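70 kDa protein (Xanthomonas sp., PDB 4B2N) is the latex oxygenase RoxA, a dihaem c-type cytochrome that acts as a processive dioxygenase on rubber. Local coordinates at residues Gly552-Ser556 with Phe557-Asp561; Pro617-Asp620 with Gln621-Lys624. All blocks are in the same frame, centred on the assembly; numbering follows the deposited sequence.

In the fold
Each contact is a local turn within its own continuous stretch of chain, and the two follow one another in series, their centres 22 Å apart and their nearest atoms about 7 Å apart. Contact 1 is partly buried and shapes the loop that leads through a short 3-10 turn into strand 560-561. Contact 2 lies at the surface and starts helix 620-626. Contact 1 gathers one backbone N-H and two hydroxyls on a single carboxylate oxygen around an Asx turn, whereas contact 2 caps a helix and shares the work between a hydroxyl and an amide oxygen. They hold different elements, and neither lies at an annotated site.

Contact 1 (Gly552-Ser556 with Phe557-Asp561); sequences GYDYS and FASYD
The carboxylate of D554 is the flat group that joins to S559, and its OD2 is approached from three directions: above the plane by the backbone N of S556, on the syn lone pair by S556 OG, and on the anti side by S559 OG. The first of these closes an Asx turn, N of S556 lying 2.9 Å from OD2 of D554 and 58° out of the carboxylate plane. S556 OG donates to D554 OD2 at 2.7 Å, and S559 OG donates to the same oxygen at 2.6 Å, 34° out of plane. Three donors on one oxygen should fix the rotation of the carboxylate and would probably stabilise its negative charge. With chi1 at -179°, CG of D554 points directly away from the residue's N, and this puts the carboxylate near S559 OG.

Beyond the Asx turn the chain enters the 3-10 segment 557-559. Here the backbone N of S559 donates to S556 O at 3.0 Å, meeting it from above the carbonyl plane. S559 thus ties into the preceding loop through both its backbone and its hydroxyl. F557 N is hydrogen-bonded to E204, and A558 O accepts from K568. Y560, whose hydroxyl donates to W510 O, then opens the strand that pairs antiparallel with 566-567. A water links OG of S556, to which it donates at 3.1 Å, to N of A558, from which it accepts at 3.0 Å, alongside a weak direct bond from A558 N to S556 OG at 3.4 Å.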
loop_
_atom_site.group_PDB
_atom_site.type_symbol
_atom_site.label_atom_id
_atom_site.label_comp_id
_atom_site.label_asym_id
_atom_site.label_seq_id
_atom_site.Cartn_x
_atom_site.Cartn_y
_atom_site.Cartn_z
ATOM N N GLY A 552 2.247 -7.581 -21.528
ATOM C CA GLY A 552 2.274 -7.021 -20.213
ATOM C C GLY A 552 1.977 -5.552 -20.406
ATOM O O GLY A 552 1.690 -5.067 -21.558
ATOM N N TYR A 553 2.005 -4.842 -19.306
ATOM C CA TYR A 553 1.863 -3.365 -19.400
ATOM C C TYR A 553 3.271 -2.847 -19.680
ATOM O O TYR A 553 4.252 -3.215 -18.985
ATOM C CB TYR A 553 1.405 -2.739 -18.074
ATOM C CG TYR A 553 -0.083 -2.810 -17.752
ATOM C CD1 TYR A 553 -1.029 -3.380 -18.661
ATOM C CD2 TYR A 553 -0.556 -2.293 -16.552
ATOM C CE1 TYR A 553 -2.361 -3.457 -18.337
ATOM C CE2 TYR A 553 -1.901 -2.388 -16.220
ATOM C CZ TYR A 553 -2.790 -2.947 -17.122
ATOM O OH TYR A 553 -4.118 -2.935 -16.819
ATOM N N ASP A 554 3.406 -1.973 -20.691
ATOM C CA ASP A 554 4.683 -1.439 -20.980
ATOM C C ASP A 554 5.003 -0.363 -19.959
ATOM O O ASP A 554 4.163 0.499 -19.629
ATOM C CB ASP A 554 4.650 -0.762 -22.365
ATOM C CG ASP A 554 5.983 -0.189 -22.730
ATOM O OD1 ASP A 554 6.749 -0.919 -23.277
ATOM O OD2 ASP A 554 6.278 1.006 -22.484
ATOM N N TYR A 555 6.228 -0.375 -19.452
ATOM C CA TYR A 555 6.575 0.684 -18.418
ATOM C C TYR A 555 7.696 1.604 -18.872
ATOM O O TYR A 555 8.362 2.257 -18.060
ATOM C CB TYR A 555 6.947 0.019 -17.077
ATOM C CG TYR A 555 8.074 -1.003 -17.184
ATOM C CD1 TYR A 555 7.806 -2.318 -17.555
ATOM C CD2 TYR A 555 9.397 -0.668 -16.869
ATOM C CE1 TYR A 555 8.827 -3.274 -17.606
ATOM C CE2 TYR A 555 10.435 -1.619 -16.947
ATOM C CZ TYR A 555 10.143 -2.885 -17.351
ATOM O OH TYR A 555 11.141 -3.831 -17.419
ATOM N N SER A 556 7.935 1.673 -20.184
ATOM C CA SER A 556 8.975 2.532 -20.739
ATOM C C SER A 556 8.507 4.000 -20.749
ATOM O O SER A 556 7.263 4.295 -20.632
ATOM C CB SER A 556 9.350 2.030 -22.152
ATOM O OG SER A 556 8.435 2.569 -23.107
ATOM N N PHE A 557 9.456 4.939 -20.852
ATOM C CA PHE A 557 9.078 6.379 -20.837
ATOM C C PHE A 557 8.058 6.714 -21.910
ATOM O O PHE A 557 7.201 7.579 -21.695
ATOM C CB PHE A 557 10.270 7.305 -20.946
ATOM C CG PHE A 557 11.057 7.518 -19.647
ATOM C CD1 PHE A 557 10.664 6.978 -18.415
ATOM C CD2 PHE A 557 12.239 8.266 -19.685
ATOM C CE1 PHE A 557 11.457 7.210 -17.268
ATOM C CE2 PHE A 557 12.989 8.492 -18.563
ATOM C CZ PHE A 557 12.577 7.994 -17.339
ATOM N N ALA A 558 8.057 5.955 -23.014
ATOM C CA ALA A 558 7.146 6.234 -24.171
ATOM C C ALA A 558 5.670 5.983 -23.836
ATOM O O ALA A 558 4.790 6.559 -24.477
ATOM C CB ALA A 558 7.530 5.427 -25.401
ATOM N N SER A 559 5.419 5.188 -22.805
ATOM C CA SER A 559 4.082 4.883 -22.333
ATOM C C SER A 559 3.585 5.865 -21.333
ATOM O O SER A 559 2.416 5.847 -21.034
ATOM C CB SER A 559 3.996 3.509 -21.719
ATOM O OG SER A 559 4.268 2.560 -22.764
ATOM N N TYR A 560 4.491 6.701 -20.826
ATOM C CA TYR A 560 4.131 7.713 -19.843
ATOM C C TYR A 560 3.830 9.006 -20.564
ATOM O O TYR A 560 4.343 9.205 -21.680
ATOM C CB TYR A 560 5.223 7.834 -18.766
ATOM C CG TYR A 560 4.648 8.199 -17.383
ATOM C CD1 TYR A 560 3.932 7.273 -16.656
ATOM C CD2 TYR A 560 4.795 9.451 -16.865
ATOM C CE1 TYR A 560 3.423 7.539 -15.417
ATOM C CE2 TYR A 560 4.299 9.743 -15.587
ATOM C CZ TYR A 560 3.592 8.808 -14.892
ATOM O OH TYR A 560 3.112 9.087 -13.675
ATOM N N ASP A 561 2.914 9.786 -19.985
ATOM C CA ASP A 561 2.435 11.085 -20.523
ATOM C C ASP A 561 3.135 12.174 -19.737
ATOM O O ASP A 561 2.775 12.429 -18.578
ATOM C CB ASP A 561 0.919 11.200 -20.347
ATOM C CG ASP A 561 0.338 12.477 -21.002
ATOM O OD1 ASP A 561 1.122 13.419 -21.189
ATOM O OD2 ASP A 561 -0.881 12.493 -21.297
HETATM O O HOH W 1 10.513 4.671 -24.029
#

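Contact 2 (Pro617-Asp620 with Gln621-Lys624); sequences PITD and QQIK
A chi1 of 65° tucks T619 OG1 over its own backbone, facing the backbone N of Q622, while Q622 sends CG anti to its carbonyl carbon (chi1 -69°) and runs on extended, carrying its amide oxygen back to T619. The two residues form a capping box, with T619 as N-cap of helix 620-626. Its evidence is a reciprocal pair of bonds: N of Q622 donates to OG1 of T619 at 3.2 Å, and N of T619 donates to OE1 of Q622 at 2.9 Å with an N-H...O angle of 166°. The latter donor stands above the plane of the Q622 side-chain amide rather than on a lone pair, so the bond is straight at its hydrogen but steeply inclined at the acceptor. The box thereby gives an N-H of the first turn a side-chain acceptor.

Ordinary helical bonding takes over at once. I623 N donates to T619 O at 3.0 Å, and K624 N to D620 O at 3.2 Å. Beside the box, CG2 of I618 lies 3.7 Å from OE1 of Q622. The same methyl makes an apolar touch with CG1 of I623 at 4.0 Å, which lays the residue before the cap against the first turn. CD1 of I623 also lies 3.8 Å from OD1 of D620, where the two side chains leave the helix together.

Several polar ends have partners elsewhere in the chain: D620 makes a salt bridge with K549, and Q621 OE1 and K624 NZ are both hydrogen-bonded to S581 OG. Through I618 and I623 the helix start packs on L220 of helix 218-226, and through I618 and Q622 it touches I593 and D594 of helix 593-596.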
loop_
_atom_site.group_PDB
_atom_site.type_symbol
_atom_site.label_atom_id
_atom_site.label_comp_id
_atom_site.label_asym_id
_atom_site.label_seq_id
_atom_site.Cartn_x
_atom_site.Cartn_y
_atom_site.Cartn_z
ATOM N N PRO A 617 -9.319 -21.054 -12.165
ATOM C CA PRO A 617 -8.287 -20.846 -13.125
ATOM C C PRO A 617 -8.657 -19.602 -13.964
ATOM O O PRO A 617 -9.675 -19.584 -14.637
ATOM C CB PRO A 617 -8.297 -22.160 -13.942
ATOM C CG PRO A 617 -9.717 -22.666 -13.878
ATOM C CD PRO A 617 -10.150 -22.250 -12.469
ATOM N N ILE A 618 -7.842 -18.559 -13.909
ATOM C CA ILE A 618 -8.177 -17.339 -14.649
ATOM C C ILE A 618 -7.861 -17.536 -16.142
ATOM O O ILE A 618 -6.750 -17.904 -16.476
ATOM C CB ILE A 618 -7.441 -16.134 -14.055
ATOM C CG1 ILE A 618 -7.943 -15.882 -12.631
ATOM C CG2 ILE A 618 -7.663 -14.943 -14.969
ATOM C CD1 ILE A 618 -7.310 -14.684 -11.944
ATOM N N THR A 619 -8.836 -17.332 -17.030
ATOM C CA THR A 619 -8.689 -17.669 -18.467
ATOM C C THR A 619 -8.028 -16.561 -19.256
ATOM O O THR A 619 -7.925 -15.464 -18.771
ATOM C CB THR A 619 -10.056 -17.906 -19.120
ATOM O OG1 THR A 619 -10.819 -16.702 -19.117
ATOM C CG2 THR A 619 -10.862 -19.051 -18.363
ATOM N N ASP A 620 -7.641 -16.835 -20.503
ATOM C CA ASP A 620 -6.913 -15.838 -21.246
ATOM C C ASP A 620 -7.895 -14.739 -21.607
ATOM O O ASP A 620 -7.473 -13.631 -21.753
ATOM C CB ASP A 620 -6.272 -16.431 -22.495
ATOM C CG ASP A 620 -5.148 -17.426 -22.168
ATOM O OD1 ASP A 620 -4.492 -17.255 -21.107
ATOM O OD2 ASP A 620 -4.945 -18.378 -22.967
ATOM N N GLN A 621 -9.180 -15.058 -21.796
ATOM C CA GLN A 621 -10.130 -13.970 -22.096
ATOM C C GLN A 621 -10.317 -13.044 -20.868
ATOM O O GLN A 621 -10.425 -11.819 -21.004
ATOM C CB GLN A 621 -11.513 -14.496 -22.643
ATOM C CG GLN A 621 -11.644 -14.617 -24.205
ATOM C CD GLN A 621 -11.438 -13.297 -25.099
ATOM O OE1 GLN A 621 -11.896 -12.173 -24.761
ATOM N NE2 GLN A 621 -10.771 -13.468 -26.278
ATOM N N GLN A 622 -10.307 -13.625 -19.677
ATOM C CA GLN A 622 -10.385 -12.798 -18.456
ATOM C C GLN A 622 -9.143 -11.950 -18.300
ATOM O O GLN A 622 -9.229 -10.770 -17.864
ATOM C CB GLN A 622 -10.620 -13.685 -17.210
ATOM C CG GLN A 622 -12.020 -14.322 -17.182
ATOM C CD GLN A 622 -12.095 -15.608 -16.329
ATOM O OE1 GLN A 622 -11.107 -16.074 -15.741
ATOM N NE2 GLN A 622 -13.307 -16.179 -16.246
ATOM N N ILE A 623 -7.991 -12.490 -18.719
ATOM C CA ILE A 623 -6.718 -11.747 -18.623
ATOM C C ILE A 623 -6.886 -10.484 -19.485
ATOM O O ILE A 623 -6.524 -9.399 -19.054
ATOM C CB ILE A 623 -5.537 -12.660 -19.005
ATOM C CG1 ILE A 623 -5.334 -13.652 -17.887
ATOM C CG2 ILE A 623 -4.236 -11.893 -19.287
ATOM C CD1 ILE A 623 -4.406 -14.759 -18.308
ATOM N N LYS A 624 -7.544 -10.605 -20.645
ATOM C CA LYS A 624 -7.690 -9.450 -21.513
ATOM C C LYS A 624 -8.461 -8.365 -20.820
ATOM O O LYS A 624 -8.119 -7.181 -20.926
ATOM C CB LYS A 624 -8.319 -9.802 -22.902
ATOM C CG LYS A 624 -7.325 -10.484 -23.811
ATOM C CD LYS A 624 -7.846 -10.837 -25.210
ATOM C CE LYS A 624 -8.441 -9.578 -25.886
ATOM N NZ LYS A 624 -8.765 -9.871 -27.338
#